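Local coordinates for NAD(P)H-flavin oxidoreductase (Staphylococcus epidermidis ATCC 12228, PDB 3GBH), which binds flavin mononucleotide and probably catalyses NAD(P)H-dependent reductions as a nitroreductase-family flavoenzyme, at residues B[124-127]-B[128-132]; B[28-32]-B[33-37]. One frame throughout, in Å; residues are numbered along the deposited sequence.

How the interactions relate
Both contacts are local, each joining neighbours along the chain where a helix meets a loop, but at different ends. Interaction 2 lies at the start of helix 32-42, partly buried and reaching the second subunit; interaction 1 lies near the end of helix 113-128, at the surface, on the turn into helix 132-156. They share no element: their nearest atoms are about 23 Å apart, on opposite sides of the chain's centre. In interaction 1, backbone carbonyls near the helix end are met by an asparagine amide, a water and weak amide bonds. At 28-32/33-37 a proline carbonyl receives amides of the first turn, and isoleucine and selenomethionine pack inward.

Interaction 1: residues B[124-127]-B[128-132]; sequences LPYY and KNLSR
Asn129 grips the backbone of Pro125 with its side-chain amide: ND2 donates to Pro125 O at 2.6 Å, with an N-H...O angle of 171°. The bond lies in the carbonyl plane, on a lone pair, and almost in the amide plane of Asn129. With CG beside its own backbone N (chi1 -72°), the side chain folds back over the preceding turn. Lys128 N donates to Leu124 O at 2.8 Å, an ordinary helical bond, and the extended lysine side chain starts out past that same oxygen. Near the C-terminal end of helix 113-128 the chain turns toward helix 132-156; the regular bonding gives way to weak ones, among them Leu130 N to Tyr127 O at 3.4 Å. A water donates to both Tyr127 O and Leu130 O. Leucine's forked end suits position 130 because each methyl reaches a different tyrosine: Leu130 CD2 lies 4.0 Å from Tyr126 CE1, and CD1 lies 3.9 Å from Tyr127 CD1, both obliquely to the rings. The side chain also packs on Met135 and Ile138 of helix 132-156. The buried Tyr127 ring touches the same two residues, and its OH is hydrogen-bonded to Ser48, a residue of an FMN pocket.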
loop_
_atom_site.group_PDB
_atom_site.type_symbol
_atom_site.label_atom_id
_atom_site.label_comp_id
_atom_site.label_asym_id
_atom_site.label_seq_id
_atom_site.Cartn_x
_atom_site.Cartn_y
_atom_site.Cartn_z
ATOM N N LEU B 124 31.917 -29.642 3.336
ATOM C CA LEU B 124 33.174 -29.703 4.109
ATOM C C LEU B 124 34.437 -29.495 3.229
ATOM O O LEU B 124 35.264 -28.633 3.532
ATOM C CB LEU B 124 33.257 -30.966 4.986
ATOM C CG LEU B 124 32.334 -30.978 6.239
ATOM C CD1 LEU B 124 32.374 -32.333 6.972
ATOM C CD2 LEU B 124 32.647 -29.803 7.195
ATOM N N PRO B 125 34.571 -30.249 2.132
ATOM C CA PRO B 125 35.722 -29.987 1.252
ATOM C C PRO B 125 35.782 -28.551 0.734
ATOM O O PRO B 125 36.857 -28.009 0.514
ATOM C CB PRO B 125 35.503 -30.954 0.084
ATOM C CG PRO B 125 34.622 -32.040 0.637
ATOM C CD PRO B 125 33.745 -31.368 1.656
ATOM N N TYR B 126 34.635 -27.944 0.529
ATOM C CA TYR B 126 34.596 -26.574 0.035
ATOM C C TYR B 126 35.111 -25.606 1.107
ATOM O O TYR B 126 36.052 -24.848 0.853
ATOM C CB TYR B 126 33.195 -26.228 -0.483
ATOM C CG TYR B 126 32.948 -24.762 -0.690
ATOM C CD1 TYR B 126 33.673 -24.023 -1.623
ATOM C CD2 TYR B 126 31.955 -24.105 0.042
ATOM C CE1 TYR B 126 33.425 -22.653 -1.790
ATOM C CE2 TYR B 126 31.713 -22.775 -0.114
ATOM C CZ TYR B 126 32.442 -22.050 -1.028
ATOM O OH TYR B 126 32.148 -20.703 -1.143
ATOM N N TYR B 127 34.558 -25.688 2.313
ATOM C CA TYR B 127 34.953 -24.790 3.424
ATOM C C TYR B 127 36.386 -25.040 3.884
ATOM O O TYR B 127 37.117 -24.090 4.181
ATOM C CB TYR B 127 33.963 -24.904 4.616
ATOM C CG TYR B 127 32.910 -23.784 4.678
ATOM C CD1 TYR B 127 32.345 -23.263 3.522
ATOM C CD2 TYR B 127 32.491 -23.253 5.905
ATOM C CE1 TYR B 127 31.431 -22.215 3.559
ATOM C CE2 TYR B 127 31.566 -22.207 5.964
ATOM C CZ TYR B 127 31.030 -21.707 4.772
ATOM O OH TYR B 127 30.141 -20.673 4.804
ATOM N N LYS B 128 36.796 -26.299 3.939
ATOM C CA LYS B 128 38.134 -26.630 4.422
ATOM C C LYS B 128 39.220 -26.195 3.461
ATOM O O LYS B 128 40.379 -26.108 3.845
ATOM C CB LYS B 128 38.286 -28.142 4.668
ATOM C CG LYS B 128 37.528 -28.649 5.882
ATOM C CD LYS B 128 37.727 -30.158 6.042
ATOM C CE LYS B 128 37.120 -30.688 7.332
ATOM N NZ LYS B 128 37.160 -32.207 7.397
ATOM N N ASN B 129 38.861 -25.958 2.205
ATOM C CA ASN B 129 39.849 -25.577 1.223
ATOM C C ASN B 129 39.812 -24.088 0.809
ATOM O O ASN B 129 40.603 -23.675 -0.029
ATOM C CB ASN B 129 39.725 -26.493 0.023
ATOM C CG ASN B 129 40.225 -27.876 0.315
ATOM O OD1 ASN B 129 41.419 -28.093 0.341
ATOM N ND2 ASN B 129 39.308 -28.831 0.537
ATOM N N LEU B 130 38.932 -23.290 1.417
ATOM C CA LEU B 130 38.932 -21.852 1.224
ATOM C C LEU B 130 40.211 -21.220 1.752
ATOM O O LEU B 130 40.724 -21.621 2.788
ATOM C CB LEU B 130 37.746 -21.192 1.966
ATOM C CG LEU B 130 36.359 -21.340 1.358
ATOM C CD1 LEU B 130 35.285 -20.953 2.402
ATOM C CD2 LEU B 130 36.232 -20.477 0.130
ATOM N N SER B 131 40.710 -20.217 1.044
ATOM C CA SER B 131 41.825 -19.420 1.528
ATOM C C SER B 131 41.443 -18.737 2.825
ATOM O O SER B 131 40.256 -18.544 3.131
ATOM C CB SER B 131 42.216 -18.355 0.486
ATOM O OG SER B 131 41.213 -17.340 0.351
ATOM N N ARG B 132 42.446 -18.353 3.598
ATOM C CA ARG B 132 42.197 -17.560 4.791
ATOM C C ARG B 132 41.401 -16.273 4.479
ATOM O O ARG B 132 40.460 -15.934 5.211
ATOM C CB ARG B 132 43.510 -17.236 5.520
ATOM C CG ARG B 132 43.297 -16.506 6.857
ATOM C CD ARG B 132 44.622 -16.169 7.563
ATOM N NE ARG B 132 44.420 -15.437 8.826
ATOM C CZ ARG B 132 44.389 -15.990 10.045
ATOM N NH1 ARG B 132 44.539 -17.301 10.207
ATOM N NH2 ARG B 132 44.198 -15.219 11.118
HETATM O O HOH W 1 39.333 -22.736 5.151
#

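Interaction 2: residues B[28-32]-B[33-37]; sequences YKIPR and EEMDE
Pro31 O accepts the amide of Met35, a selenomethionine, at 3.1 Å, in a nearly straight bond with an N-H...O angle of 170°, and draws a weak second bond from Glu34 N. One residue further along, Arg32 O accepts Asp36 N at 2.8 Å. This is the N-terminal first turn of helix 32-42, with Pro31 at the N-cap: the chain arrives extended through 28-31 and coils from Arg32 onward. Proline fits here because the N-cap nitrogen donates no helical bond, so its missing N-H costs nothing, while its carbonyl opens the i to i+4 series.

Ile30, just ahead of the cap, turns its side chain back onto the helix. Its CG2 methyl, anti to the backbone N, lies over the first turn, 3.8 Å from Met35 N and 4.1 Å from Glu34 CB. The other branch ends in CD1, 3.9 Å from Met35 CE, the two side chains crossing at about a right angle. Bends at chi2 (68°) and chi3 curl the selenomethionine so that its methyl reaches Ile30; both residues also pack on Ile191 of strand 183-192, an apolar setting that suits a branched aliphatic and a thioether-like side chain.

Glu34 rests its CB beside the ring of Pro31, while its carboxylate leads away, hydrogen-bonded to His157 and salt-bridged to Arg7. On another side of the turn, Asp36 forms a salt bridge with Arg210 of the second subunit, and Arg32 makes a cation-pi contact with Phe212 of that same second subunit. Early in the helix, the acids Glu33 and Glu34 probably also interact favourably with the helix dipole. Asp36 CG sits beside its own backbone N (chi1 -79°), which leaves it 3.5 Å from Arg32 O.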
loop_
_atom_site.group_PDB
_atom_site.type_symbol
_atom_site.label_atom_id
_atom_site.label_comp_id
_atom_site.label_asym_id
_atom_site.label_seq_id
_atom_site.Cartn_x
_atom_site.Cartn_y
_atom_site.Cartn_z
ATOM N N TYR B 28 23.344 0.756 35.453
ATOM C CA TYR B 28 22.364 -0.193 34.983
ATOM C C TYR B 28 23.093 -1.392 34.397
ATOM O O TYR B 28 23.945 -1.228 33.519
ATOM C CB TYR B 28 21.474 0.433 33.906
ATOM C CG TYR B 28 20.453 -0.539 33.474
ATOM C CD1 TYR B 28 20.709 -1.407 32.437
ATOM C CD2 TYR B 28 19.256 -0.660 34.159
ATOM C CE1 TYR B 28 19.796 -2.366 32.075
ATOM C CE2 TYR B 28 18.318 -1.614 33.795
ATOM C CZ TYR B 28 18.602 -2.471 32.749
ATOM O OH TYR B 28 17.716 -3.444 32.343
ATOM N N LYS B 29 22.753 -2.591 34.866
ATOM C CA LYS B 29 23.295 -3.807 34.296
ATOM C C LYS B 29 22.152 -4.701 33.792
ATOM O O LYS B 29 21.095 -4.826 34.431
ATOM C CB LYS B 29 24.177 -4.544 35.301
ATOM C CG LYS B 29 25.378 -3.732 35.852
ATOM C CD LYS B 29 26.394 -3.284 34.772
ATOM C CE LYS B 29 27.373 -2.214 35.307
ATOM N NZ LYS B 29 28.201 -1.602 34.225
ATOM N N ILE B 30 22.368 -5.287 32.630
ATOM C CA ILE B 30 21.375 -6.110 31.946
ATOM C C ILE B 30 21.333 -7.496 32.575
ATOM O O ILE B 30 22.349 -8.161 32.642
ATOM C CB ILE B 30 21.703 -6.209 30.456
ATOM C CG1 ILE B 30 21.622 -4.807 29.809
ATOM C CG2 ILE B 30 20.756 -7.177 29.759
ATOM C CD1 ILE B 30 22.102 -4.762 28.381
ATOM N N PRO B 31 20.155 -7.952 33.026
ATOM C CA PRO B 31 20.118 -9.300 33.618
ATOM C C PRO B 31 20.503 -10.370 32.606
ATOM O O PRO B 31 20.257 -10.194 31.420
ATOM C CB PRO B 31 18.651 -9.457 34.065
ATOM C CG PRO B 31 18.064 -8.069 34.023
ATOM C CD PRO B 31 18.825 -7.323 32.989
ATOM N N ARG B 32 21.111 -11.470 33.047
ATOM C CA ARG B 32 21.515 -12.524 32.082
ATOM C C ARG B 32 20.400 -13.100 31.248
ATOM O O ARG B 32 20.605 -13.329 30.077
ATOM C CB ARG B 32 22.284 -13.670 32.727
ATOM C CG ARG B 32 23.716 -13.283 32.897
ATOM C CD ARG B 32 24.674 -14.427 33.123
ATOM N NE ARG B 32 25.973 -13.912 33.560
ATOM C CZ ARG B 32 27.016 -14.679 33.817
ATOM N NH1 ARG B 32 26.919 -16.002 33.722
ATOM N NH2 ARG B 32 28.155 -14.122 34.195
ATOM N N GLU B 33 19.229 -13.287 31.848
ATOM C CA GLU B 33 18.056 -13.856 31.158
ATOM C C GLU B 33 17.748 -12.997 29.952
ATOM O O GLU B 33 17.492 -13.483 28.861
ATOM C CB GLU B 33 16.835 -13.939 32.124
ATOM C CG GLU B 33 15.664 -14.874 31.681
ATOM C CD GLU B 33 14.472 -14.925 32.707
ATOM O OE1 GLU B 33 14.665 -14.553 33.902
ATOM O OE2 GLU B 33 13.345 -15.359 32.315
ATOM N N GLU B 34 17.838 -11.691 30.141
ATOM C CA GLU B 34 17.549 -10.766 29.095
ATOM C C GLU B 34 18.641 -10.737 28.009
ATOM O O GLU B 34 18.327 -10.780 26.824
ATOM C CB GLU B 34 17.368 -9.400 29.715
ATOM C CG GLU B 34 16.891 -8.422 28.755
ATOM C CD GLU B 34 15.441 -8.110 28.855
ATOM O OE1 GLU B 34 14.617 -8.971 29.245
ATOM O OE2 GLU B 34 15.125 -6.972 28.507
HETATM N N MSE B 35 19.917 -10.658 28.399
HETATM C CA MSE B 35 21.002 -10.740 27.406
HETATM C C MSE B 35 20.917 -12.026 26.574
HETATM O O MSE B 35 21.186 -12.028 25.362
HETATM C CB MSE B 35 22.358 -10.705 28.118
HETATM C CG MSE B 35 23.547 -10.652 27.151
HETATM SE SE MSE B 35 23.613 -8.958 26.194
HETATM C CE MSE B 35 24.296 -7.844 27.617
ATOM N N ASP B 36 20.594 -13.130 27.239
ATOM C CA ASP B 36 20.433 -14.406 26.555
ATOM C C ASP B 36 19.241 -14.422 25.574
ATOM O O ASP B 36 19.344 -15.003 24.509
ATOM C CB ASP B 36 20.337 -15.547 27.562
ATOM C CG ASP B 36 21.704 -15.960 28.102
ATOM O OD1 ASP B 36 22.721 -15.377 27.669
ATOM O OD2 ASP B 36 21.742 -16.843 28.968
ATOM N N GLU B 37 18.126 -13.781 25.937
ATOM C CA GLU B 37 16.995 -13.614 25.015
ATOM C C GLU B 37 17.409 -12.834 23.786
ATOM O O GLU B 37 17.137 -13.236 22.650
ATOM C CB GLU B 37 15.828 -12.874 25.675
ATOM C CG GLU B 37 15.059 -13.660 26.668
ATOM C CD GLU B 37 13.943 -12.817 27.347
ATOM O OE1 GLU B 37 13.563 -11.771 26.761
ATOM O OE2 GLU B 37 13.455 -13.192 28.443
#